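Local coordinates for protein glucose-6-phosphate 1-dehydrogenase (Mycobacterium avium, PDB 4LGV) that probably catalyses the NADP-dependent oxidation of glucose 6-phosphate to 6-phosphogluconolactone, the entry step of the pentose phosphate pathway, at residues S30-I35 against P63-A68; Y132-P137 against V159-P164; L206-N211 against V263-P268. One frame throughout, in Å; residues are numbered along the deposited sequence.

Contacts 1 and 2 lie in the same parallel sheet of the coenzyme-binding domain, where strands 32-36 and 130-134 are neighbours; V34 O and Y133 N, 2.7 Å apart, probably hydrogen-bond the two together. Both are buried strand pairs, but contact 1 adds only aliphatic packing to its backbone ladder, whereas contact 2 adds a tyrosine-glutamate pair at its C-terminal end. Contact 3, its centre 32 Å from that of contact 2 and on the opposite side of the chain's centre, belongs to the other domain. It is buried too, although partly by other subunits, and an arginine-to-carbonyl grip and a proline-phenylalanine packing replace the strand ladder.

Contact 1: residues S30-I35 against P63-A68; sequences SDLLVI and PIIGVA
L33 and I35 hydrogen-bond to P63, I65 and V67, joining two adjacent parallel strands of a Rossmann-type sheet, the first beta-alpha-beta unit of the coenzyme-binding domain. The ladder is regular. P63 O accepts from L33 N at 3.1 Å, L33 O takes I65 N, I65 O takes I35 N, and I35 O receives V67 N at 2.8 Å. I65 thus gives and accepts across the gap, bracketed by L33 and I35, and the strands 32-35 and 64-68 run at 12° to one another.

I64 is the side chain to follow. Its CB stands 4.0 Å from L33 O, beside the backbone bond that this oxygen accepts. A chi1 of -55° keeps CG1 beside the backbone N and puts the CG2 methyl anti to it, over the same carbonyl oxygen and against the neighbouring strand; there CG2 meets I35 CD1 at 3.9 Å and, more loosely, L33 CD2. I64 CG1 skirts L33 CD2 at about 4.4 Å, and on its other flank the I64 side chain packs on L104 of strand 104-108. L33, I64 and I35 therefore form one aliphatic face.

On the reverse face L32 CD1 rests 3.6 Å from P63 O and 3.9 Å from P63 CB, the two side chains crossing at about a right angle. The same methyl grazes I65 CD1, and V34 CG1 touches V67 CG2 at 4.2 Å.

D31, at the entry to the strand, turns its OD1 to R129 N. Strand 32-36 is flanked by 64-68 and 130-134, and 64-68 in turn by 104-108; helix 41-56 makes the crossover between the paired strands, while F424 of helix 413-424 lies against L33.

Contact 2: residues Y132-P137 against V159-P164; sequences YYLEMP and VAVEKP
Y133 and E162 reach across a parallel strand pair of the Rossmann-type domain, 130-134 beside 158-162, which helix 141-150 connects as a beta-alpha-beta crossover. The tyrosine ring leaves its strand with CG anti to the backbone N (chi1 175°), so that CD1 runs alongside A160, 3.9 Å from its CB, and the hydroxyl arrives at the glutamate. E162 bends at chi2 to bring its carboxylate back to this hydroxyl. OE1 lies in the plane of the ring, at its edge, while ring and carboxylate planes stand 71° apart. Y133 OH is placed as donor to E162 OE1, but at a modelled 2.4 Å the separation is implausibly short and the detailed geometry is doubtful. Both ends have second partners: Y416 OH for the tyrosine, H193 NE2 for the glutamate.

The opposite face carries Y132, L134, V159 and V161 and is largely apolar. L134 lays CD1 against two valine methyls, V159 CG1 at 3.9 Å and V161 CG1 at 4.1 Å; it crosses V159 obliquely but runs side by side with V161. Y132 meets V159 CG2 obliquely through CD2, while its hydroxyl goes to L153 O.

E162 opens an EKP sequence whose K163-P164 peptide is cis, as in relatives, where this motif borders the active site; K163 NZ forms a salt bridge with D192. Along the backbone, Y132 O accepts from A160 N, and A160 O takes L134 N at 2.8 Å. The last rung is the longer one: E162 N reaches L134 O at 3.2 Å.

Contact 3: residues L206-N211 against V263-P268; sequences LRFANN and VAMEPP
R207 and F208 dock the end of helix 200-209 on the loop that leaves helix 246-264, a helix-to-loop packing in the alpha-plus-beta C-terminal domain, whose large mixed sheet lies nearby: V263 packs on V350 and M352 of strand 347-354. R207 grips a single oxygen end-on: NH1 and NH2 both donate to M265 O, each at 2.8 Å and nearly in the guanidinium plane, both bonds bent, near 144°. This carbonyl follows the last helical turn, and NH1 also bonds L262 O, so the cation sits at the C-terminal end of helix 246-264, where it would probably suit the helix dipole. V263 O lies 3.0 Å above one guanidinium face, too poorly angled to accept from it; W217 NE1 bonds that oxygen instead. F208 CE1 covers the other face, 3.4 Å above its centre, leaving the flat group sandwiched.

The phenyl ring does double duty. P267 CB lies over its face in a CH-pi contact, 4.1 Å from the centroid and 10° off the normal. P268 CD touches CE2 at 3.8 Å. W328 of the third subunit meets the ring with planes at about 75°, and R366 of the second subunit packs on it, which makes this a place where subunits converge. At the ring edge, near its plane, M265 CE rests 4.1 Å from F208 CE2.

Contact 1: residues S30-I35 against P63-A68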
loop_
_atom_site.group_PDB
_atom_site.type_symbol
_atom_site.label_atom_id
_atom_site.label_comp_id
_atom_site.label_asym_id
_atom_site.label_seq_id
_atom_site.Cartn_x
_atom_site.Cartn_y
_atom_site.Cartn_z
ATOM N N SER A 30 2.477 -24.396 -39.519
ATOM C CA SER A 30 3.063 -24.775 -40.769
ATOM C C SER A 30 2.634 -26.176 -41.132
ATOM O O SER A 30 2.108 -26.879 -40.287
ATOM C CB SER A 30 4.567 -24.636 -40.667
ATOM O OG SER A 30 4.891 -23.251 -40.459
ATOM N N ASP A 31 2.800 -26.568 -42.394
ATOM C CA ASP A 31 2.533 -27.958 -42.823
ATOM C C ASP A 31 3.704 -28.541 -43.651
ATOM O O ASP A 31 3.535 -29.511 -44.398
ATOM C CB ASP A 31 1.226 -28.039 -43.610
ATOM C CG ASP A 31 1.275 -27.230 -44.917
ATOM O OD1 ASP A 31 2.378 -26.814 -45.364
ATOM O OD2 ASP A 31 0.200 -27.019 -45.489
ATOM N N LEU A 32 4.888 -27.952 -43.500
ATOM C CA LEU A 32 6.062 -28.430 -44.207
ATOM C C LEU A 32 7.242 -27.834 -43.544
ATOM O O LEU A 32 7.246 -26.626 -43.225
ATOM C CB LEU A 32 6.033 -28.007 -45.678
ATOM C CG LEU A 32 7.232 -28.328 -46.569
ATOM C CD1 LEU A 32 7.322 -29.802 -46.841
ATOM C CD2 LEU A 32 7.153 -27.623 -47.907
ATOM N N LEU A 33 8.253 -28.660 -43.286
ATOM C CA LEU A 33 9.451 -28.189 -42.612
ATOM C C LEU A 33 10.627 -28.273 -43.606
ATOM O O LEU A 33 10.957 -29.360 -44.105
ATOM C CB LEU A 33 9.736 -29.032 -41.367
ATOM C CG LEU A 33 11.034 -28.705 -40.605
ATOM C CD1 LEU A 33 11.069 -27.270 -40.126
ATOM C CD2 LEU A 33 11.195 -29.623 -39.397
ATOM N N VAL A 34 11.298 -27.154 -43.813
ATOM C CA VAL A 34 12.441 -27.097 -44.679
ATOM C C VAL A 34 13.656 -26.654 -43.872
ATOM O O VAL A 34 13.678 -25.527 -43.338
ATOM C CB VAL A 34 12.198 -26.086 -45.823
ATOM C CG1 VAL A 34 13.386 -26.035 -46.712
ATOM C CG2 VAL A 34 10.939 -26.450 -46.606
ATOM N N ILE A 35 14.689 -27.506 -43.814
ATOM C CA ILE A 35 15.844 -27.233 -42.951
ATOM C C ILE A 35 17.075 -26.960 -43.764
ATOM O O ILE A 35 17.607 -27.871 -44.386
ATOM C CB ILE A 35 16.170 -28.448 -42.031
ATOM C CG1 ILE A 35 14.980 -28.767 -41.158
ATOM C CG2 ILE A 35 17.367 -28.155 -41.136
ATOM C CD1 ILE A 35 15.078 -30.056 -40.378
ATOM N N PRO A 63 5.884 -33.575 -44.179
ATOM C CA PRO A 63 7.179 -33.803 -44.771
ATOM C C PRO A 63 8.286 -32.810 -44.330
ATOM O O PRO A 63 8.012 -31.670 -43.893
ATOM C CB PRO A 63 6.899 -33.679 -46.272
ATOM C CG PRO A 63 5.393 -33.802 -46.419
ATOM C CD PRO A 63 4.873 -33.172 -45.180
ATOM N N ILE A 64 9.515 -33.293 -44.417
ATOM C CA ILE A 64 10.685 -32.552 -44.046
ATOM C C ILE A 64 11.652 -32.599 -45.185
ATOM O O ILE A 64 12.036 -33.672 -45.628
ATOM C CB ILE A 64 11.378 -33.147 -42.824
ATOM C CG1 ILE A 64 10.389 -33.252 -41.666
ATOM C CG2 ILE A 64 12.550 -32.245 -42.427
ATOM C CD1 ILE A 64 10.947 -33.989 -40.478
ATOM N N ILE A 65 12.052 -31.427 -45.664
ATOM C CA ILE A 65 13.044 -31.318 -46.746
ATOM C C ILE A 65 14.336 -30.796 -46.148
ATOM O O ILE A 65 14.369 -29.683 -45.646
ATOM C CB ILE A 65 12.548 -30.351 -47.828
ATOM C CG1 ILE A 65 11.248 -30.848 -48.416
ATOM C CG2 ILE A 65 13.594 -30.185 -48.905
ATOM C CD1 ILE A 65 10.635 -29.896 -49.398
ATOM N N GLY A 66 15.387 -31.607 -46.184
ATOM C CA GLY A 66 16.723 -31.185 -45.807
ATOM C C GLY A 66 17.449 -30.546 -46.970
ATOM O O GLY A 66 17.399 -31.065 -48.100
ATOM N N VAL A 67 18.153 -29.433 -46.691
ATOM C CA VAL A 67 18.956 -28.734 -47.691
ATOM C C VAL A 67 20.381 -28.474 -47.201
ATOM O O VAL A 67 20.582 -28.072 -46.071
ATOM C CB VAL A 67 18.333 -27.382 -48.058
ATOM C CG1 VAL A 67 19.140 -26.703 -49.138
ATOM C CG2 VAL A 67 16.884 -27.530 -48.525
ATOM N N ALA A 68 21.362 -28.758 -48.056
ATOM C CA ALA A 68 22.755 -28.503 -47.765
ATOM C C ALA A 68 23.583 -28.491 -49.071
ATOM O O ALA A 68 23.097 -28.915 -50.119
ATOM C CB ALA A 68 23.285 -29.542 -46.787
#

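Contact 2: residues Y132-P137 against V159-P164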
loop_
_atom_site.group_PDB
_atom_site.type_symbol
_atom_site.label_atom_id
_atom_site.label_comp_id
_atom_site.label_asym_id
_atom_site.label_seq_id
_atom_site.Cartn_x
_atom_site.Cartn_y
_atom_site.Cartn_z
ATOM N N TYR A 132 10.729 -22.478 -42.708
ATOM C CA TYR A 132 12.137 -22.597 -43.113
ATOM C C TYR A 132 13.019 -22.416 -41.911
ATOM O O TYR A 132 12.986 -21.377 -41.281
ATOM C CB TYR A 132 12.518 -21.514 -44.124
ATOM C CG TYR A 132 11.699 -21.556 -45.404
ATOM C CD1 TYR A 132 11.997 -22.472 -46.391
ATOM C CD2 TYR A 132 10.644 -20.695 -45.606
ATOM C CE1 TYR A 132 11.252 -22.556 -47.552
ATOM C CE2 TYR A 132 9.904 -20.731 -46.781
ATOM C CZ TYR A 132 10.202 -21.678 -47.742
ATOM O OH TYR A 132 9.472 -21.733 -48.899
ATOM N N TYR A 133 13.777 -23.439 -41.560
ATOM C CA TYR A 133 14.636 -23.414 -40.377
ATOM C C TYR A 133 16.085 -23.351 -40.806
ATOM O O TYR A 133 16.591 -24.268 -41.459
ATOM C CB TYR A 133 14.363 -24.668 -39.523
ATOM C CG TYR A 133 15.269 -24.813 -38.346
ATOM C CD1 TYR A 133 15.573 -23.724 -37.545
ATOM C CD2 TYR A 133 15.808 -26.031 -38.006
ATOM C CE1 TYR A 133 16.402 -23.840 -36.454
ATOM C CE2 TYR A 133 16.636 -26.156 -36.917
ATOM C CZ TYR A 133 16.914 -25.056 -36.132
ATOM O OH TYR A 133 17.755 -25.147 -35.034
ATOM N N LEU A 134 16.748 -22.248 -40.477
ATOM C CA LEU A 134 18.086 -21.999 -40.985
ATOM C C LEU A 134 19.141 -22.278 -39.938
ATOM O O LEU A 134 19.424 -21.423 -39.126
ATOM C CB LEU A 134 18.215 -20.560 -41.492
ATOM C CG LEU A 134 17.067 -20.037 -42.366
ATOM C CD1 LEU A 134 17.442 -18.674 -42.943
ATOM C CD2 LEU A 134 16.674 -20.953 -43.491
ATOM N N GLU A 135 19.728 -23.469 -39.981
ATOM C CA GLU A 135 20.845 -23.774 -39.098
ATOM C C GLU A 135 22.112 -23.663 -39.931
ATOM O O GLU A 135 22.801 -24.617 -40.192
ATOM C CB GLU A 135 20.745 -25.130 -38.392
ATOM C CG GLU A 135 19.927 -26.196 -39.099
ATOM C CD GLU A 135 19.830 -27.448 -38.266
ATOM O OE1 GLU A 135 20.100 -27.383 -37.034
ATOM O OE2 GLU A 135 19.536 -28.497 -38.845
ATOM N N MET A 136 22.410 -22.449 -40.310
ATOM C CA MET A 136 23.545 -22.177 -41.176
ATOM C C MET A 136 24.292 -20.975 -40.643
ATOM O O MET A 136 23.790 -20.251 -39.767
ATOM C CB MET A 136 23.077 -22.014 -42.620
ATOM C CG MET A 136 23.276 -23.324 -43.366
ATOM S SD MET A 136 22.656 -23.158 -45.006
ATOM C CE MET A 136 23.474 -24.390 -46.013
ATOM N N PRO A 137 25.511 -20.766 -41.150
ATOM C CA PRO A 137 26.227 -19.549 -40.788
ATOM C C PRO A 137 25.389 -18.275 -40.984
ATOM O O PRO A 137 24.614 -18.164 -41.929
ATOM C CB PRO A 137 27.396 -19.555 -41.742
ATOM C CG PRO A 137 27.641 -20.997 -42.009
ATOM C CD PRO A 137 26.272 -21.600 -42.092
ATOM N N VAL A 159 10.151 -18.079 -41.004
ATOM C CA VAL A 159 11.573 -18.352 -41.080
ATOM C C VAL A 159 12.140 -18.320 -39.666
ATOM O O VAL A 159 12.035 -17.302 -38.946
ATOM C CB VAL A 159 12.281 -17.298 -41.917
ATOM C CG1 VAL A 159 13.778 -17.558 -41.993
ATOM C CG2 VAL A 159 11.688 -17.283 -43.300
ATOM N N ALA A 160 12.743 -19.440 -39.272
ATOM C CA ALA A 160 13.377 -19.534 -37.967
ATOM C C ALA A 160 14.882 -19.486 -38.171
ATOM O O ALA A 160 15.449 -20.329 -38.886
ATOM C CB ALA A 160 12.965 -20.803 -37.300
ATOM N N VAL A 161 15.533 -18.521 -37.539
ATOM C CA VAL A 161 16.970 -18.346 -37.677
ATOM C C VAL A 161 17.717 -18.733 -36.428
ATOM O O VAL A 161 17.396 -18.261 -35.314
ATOM C CB VAL A 161 17.376 -16.879 -38.086
ATOM C CG1 VAL A 161 16.923 -16.621 -39.480
ATOM C CG2 VAL A 161 16.768 -15.845 -37.184
ATOM N N GLU A 162 18.742 -19.569 -36.597
ATOM C CA GLU A 162 19.566 -19.952 -35.434
ATOM C C GLU A 162 20.439 -18.826 -34.973
ATOM O O GLU A 162 20.980 -18.102 -35.764
ATOM C CB GLU A 162 20.475 -21.164 -35.754
ATOM C CG GLU A 162 19.817 -22.487 -35.434
ATOM C CD GLU A 162 19.500 -22.607 -33.971
ATOM O OE1 GLU A 162 18.581 -23.366 -33.602
ATOM O OE2 GLU A 162 20.154 -21.940 -33.170
ATOM N N LYS A 163 20.606 -18.712 -33.677
ATOM C CA LYS A 163 21.593 -17.832 -33.084
ATOM C C LYS A 163 23.004 -18.106 -33.645
ATOM O O LYS A 163 23.341 -19.254 -33.874
ATOM C CB LYS A 163 21.564 -18.180 -31.599
ATOM C CG LYS A 163 22.587 -17.563 -30.695
ATOM C CD LYS A 163 22.143 -17.912 -29.284
ATOM C CE LYS A 163 23.184 -17.746 -28.178
ATOM N NZ LYS A 163 22.460 -17.741 -26.865
ATOM N N PRO A 164 23.850 -17.080 -33.807
ATOM C CA PRO A 164 23.609 -15.683 -33.473
ATOM C C PRO A 164 22.880 -14.951 -34.584
ATOM O O PRO A 164 22.934 -15.363 -35.754
ATOM C CB PRO A 164 25.018 -15.111 -33.302
ATOM C CG PRO A 164 25.844 -15.918 -34.257
ATOM C CD PRO A 164 25.265 -17.312 -34.164
#

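Contact 3: residues L206-N211 against V263-P268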
loop_
_atom_site.group_PDB
_atom_site.type_symbol
_atom_site.label_atom_id
_atom_site.label_comp_id
_atom_site.label_asym_id
_atom_site.label_seq_id
_atom_site.Cartn_x
_atom_site.Cartn_y
_atom_site.Cartn_z
ATOM N N LEU A 206 2.519 -17.778 -11.592
ATOM C CA LEU A 206 3.021 -17.668 -10.222
ATOM C C LEU A 206 2.815 -16.262 -9.709
ATOM O O LEU A 206 2.324 -16.038 -8.613
ATOM C CB LEU A 206 4.472 -18.062 -10.199
ATOM C CG LEU A 206 5.238 -17.968 -8.887
ATOM C CD1 LEU A 206 6.391 -18.924 -8.876
ATOM C CD2 LEU A 206 5.825 -16.602 -8.719
ATOM N N ARG A 207 3.141 -15.298 -10.551
ATOM C CA ARG A 207 3.105 -13.872 -10.189
ATOM C C ARG A 207 1.736 -13.250 -10.195
ATOM O O ARG A 207 1.441 -12.344 -9.405
ATOM C CB ARG A 207 3.909 -13.045 -11.224
ATOM C CG ARG A 207 5.391 -13.067 -11.052
ATOM C CD ARG A 207 6.059 -12.034 -11.990
ATOM N NE ARG A 207 5.597 -10.692 -11.701
ATOM C CZ ARG A 207 5.608 -9.676 -12.543
ATOM N NH1 ARG A 207 6.118 -9.792 -13.755
ATOM N NH2 ARG A 207 5.107 -8.503 -12.163
ATOM N N PHE A 208 0.899 -13.685 -11.101
ATOM C CA PHE A 208 -0.314 -12.937 -11.405
ATOM C C PHE A 208 -1.523 -13.582 -10.857
ATOM O O PHE A 208 -2.596 -12.951 -10.848
ATOM C CB PHE A 208 -0.478 -12.742 -12.943
ATOM C CG PHE A 208 0.659 -12.006 -13.617
ATOM C CD1 PHE A 208 1.370 -11.060 -12.970
ATOM C CD2 PHE A 208 0.950 -12.217 -14.959
ATOM C CE1 PHE A 208 2.415 -10.341 -13.594
ATOM C CE2 PHE A 208 2.008 -11.550 -15.598
ATOM C CZ PHE A 208 2.744 -10.608 -14.919
ATOM N N ALA A 209 -1.420 -14.840 -10.421
ATOM C CA ALA A 209 -2.591 -15.556 -9.907
ATOM C C ALA A 209 -2.523 -15.742 -8.406
ATOM O O ALA A 209 -3.489 -16.221 -7.817
ATOM C CB ALA A 209 -2.718 -16.934 -10.568
ATOM N N ASN A 210 -1.376 -15.398 -7.790
ATOM C CA ASN A 210 -1.200 -15.547 -6.318
ATOM C C ASN A 210 -1.074 -14.180 -5.642
ATOM O O ASN A 210 -0.076 -13.479 -5.786
ATOM C CB ASN A 210 0.021 -16.369 -6.027
ATOM C CG ASN A 210 -0.131 -17.803 -6.433
ATOM O OD1 ASN A 210 -0.909 -18.551 -5.873
ATOM N ND2 ASN A 210 0.632 -18.205 -7.438
ATOM N N ASN A 211 -2.121 -13.765 -4.961
ATOM C CA ASN A 211 -2.111 -12.442 -4.388
ATOM C C ASN A 211 -1.055 -12.296 -3.266
ATOM O O ASN A 211 -0.577 -11.226 -3.035
ATOM C CB ASN A 211 -3.489 -12.077 -3.864
ATOM C CG ASN A 211 -3.733 -10.569 -3.849
ATOM O OD1 ASN A 211 -3.094 -9.820 -4.551
ATOM N ND2 ASN A 211 -4.651 -10.141 -3.055
ATOM N N VAL A 263 10.156 -11.334 -14.943
ATOM C CA VAL A 263 10.054 -11.164 -13.508
ATOM C C VAL A 263 9.529 -9.775 -13.192
ATOM O O VAL A 263 8.807 -9.606 -12.230
ATOM C CB VAL A 263 11.446 -11.363 -12.837
ATOM C CG1 VAL A 263 11.436 -10.891 -11.403
ATOM C CG2 VAL A 263 11.808 -12.839 -12.850
ATOM N N ALA A 264 9.897 -8.800 -14.012
ATOM C CA ALA A 264 9.661 -7.381 -13.701
ATOM C C ALA A 264 8.491 -6.707 -14.412
ATOM O O ALA A 264 8.010 -5.657 -13.970
ATOM C CB ALA A 264 10.891 -6.623 -13.982
ATOM N N MET A 265 8.004 -7.298 -15.492
ATOM C CA MET A 265 6.977 -6.644 -16.322
ATOM C C MET A 265 5.652 -6.476 -15.619
ATOM O O MET A 265 5.298 -7.255 -14.709
ATOM C CB MET A 265 6.724 -7.427 -17.599
ATOM C CG MET A 265 6.183 -8.817 -17.382
ATOM S SD MET A 265 6.048 -9.799 -18.875
ATOM C CE MET A 265 5.214 -11.220 -18.173
ATOM N N GLU A 266 4.919 -5.467 -16.100
ATOM C CA GLU A 266 3.515 -5.312 -15.799
ATOM C C GLU A 266 2.739 -6.466 -16.463
ATOM O O GLU A 266 3.171 -7.022 -17.470
ATOM C CB GLU A 266 2.984 -3.966 -16.311
ATOM C CG GLU A 266 3.723 -2.782 -15.740
ATOM C CD GLU A 266 3.646 -2.684 -14.228
ATOM O OE1 GLU A 266 2.539 -2.894 -13.666
ATOM O OE2 GLU A 266 4.668 -2.349 -13.583
ATOM N N PRO A 267 1.567 -6.794 -15.916
ATOM C CA PRO A 267 0.798 -7.859 -16.501
ATOM C C PRO A 267 0.283 -7.522 -17.893
ATOM O O PRO A 267 -0.282 -6.487 -18.079
ATOM C CB PRO A 267 -0.403 -8.012 -15.528
ATOM C CG PRO A 267 -0.453 -6.740 -14.778
ATOM C CD PRO A 267 0.938 -6.235 -14.697
ATOM N N PRO A 268 0.437 -8.415 -18.860
ATOM C CA PRO A 268 -0.201 -8.241 -20.166
ATOM C C PRO A 268 -1.683 -8.072 -20.105
ATOM O O PRO A 268 -2.331 -8.669 -19.252
ATOM C CB PRO A 268 0.107 -9.589 -20.908
ATOM C CG PRO A 268 1.314 -10.145 -20.192
ATOM C CD PRO A 268 1.185 -9.683 -18.757
#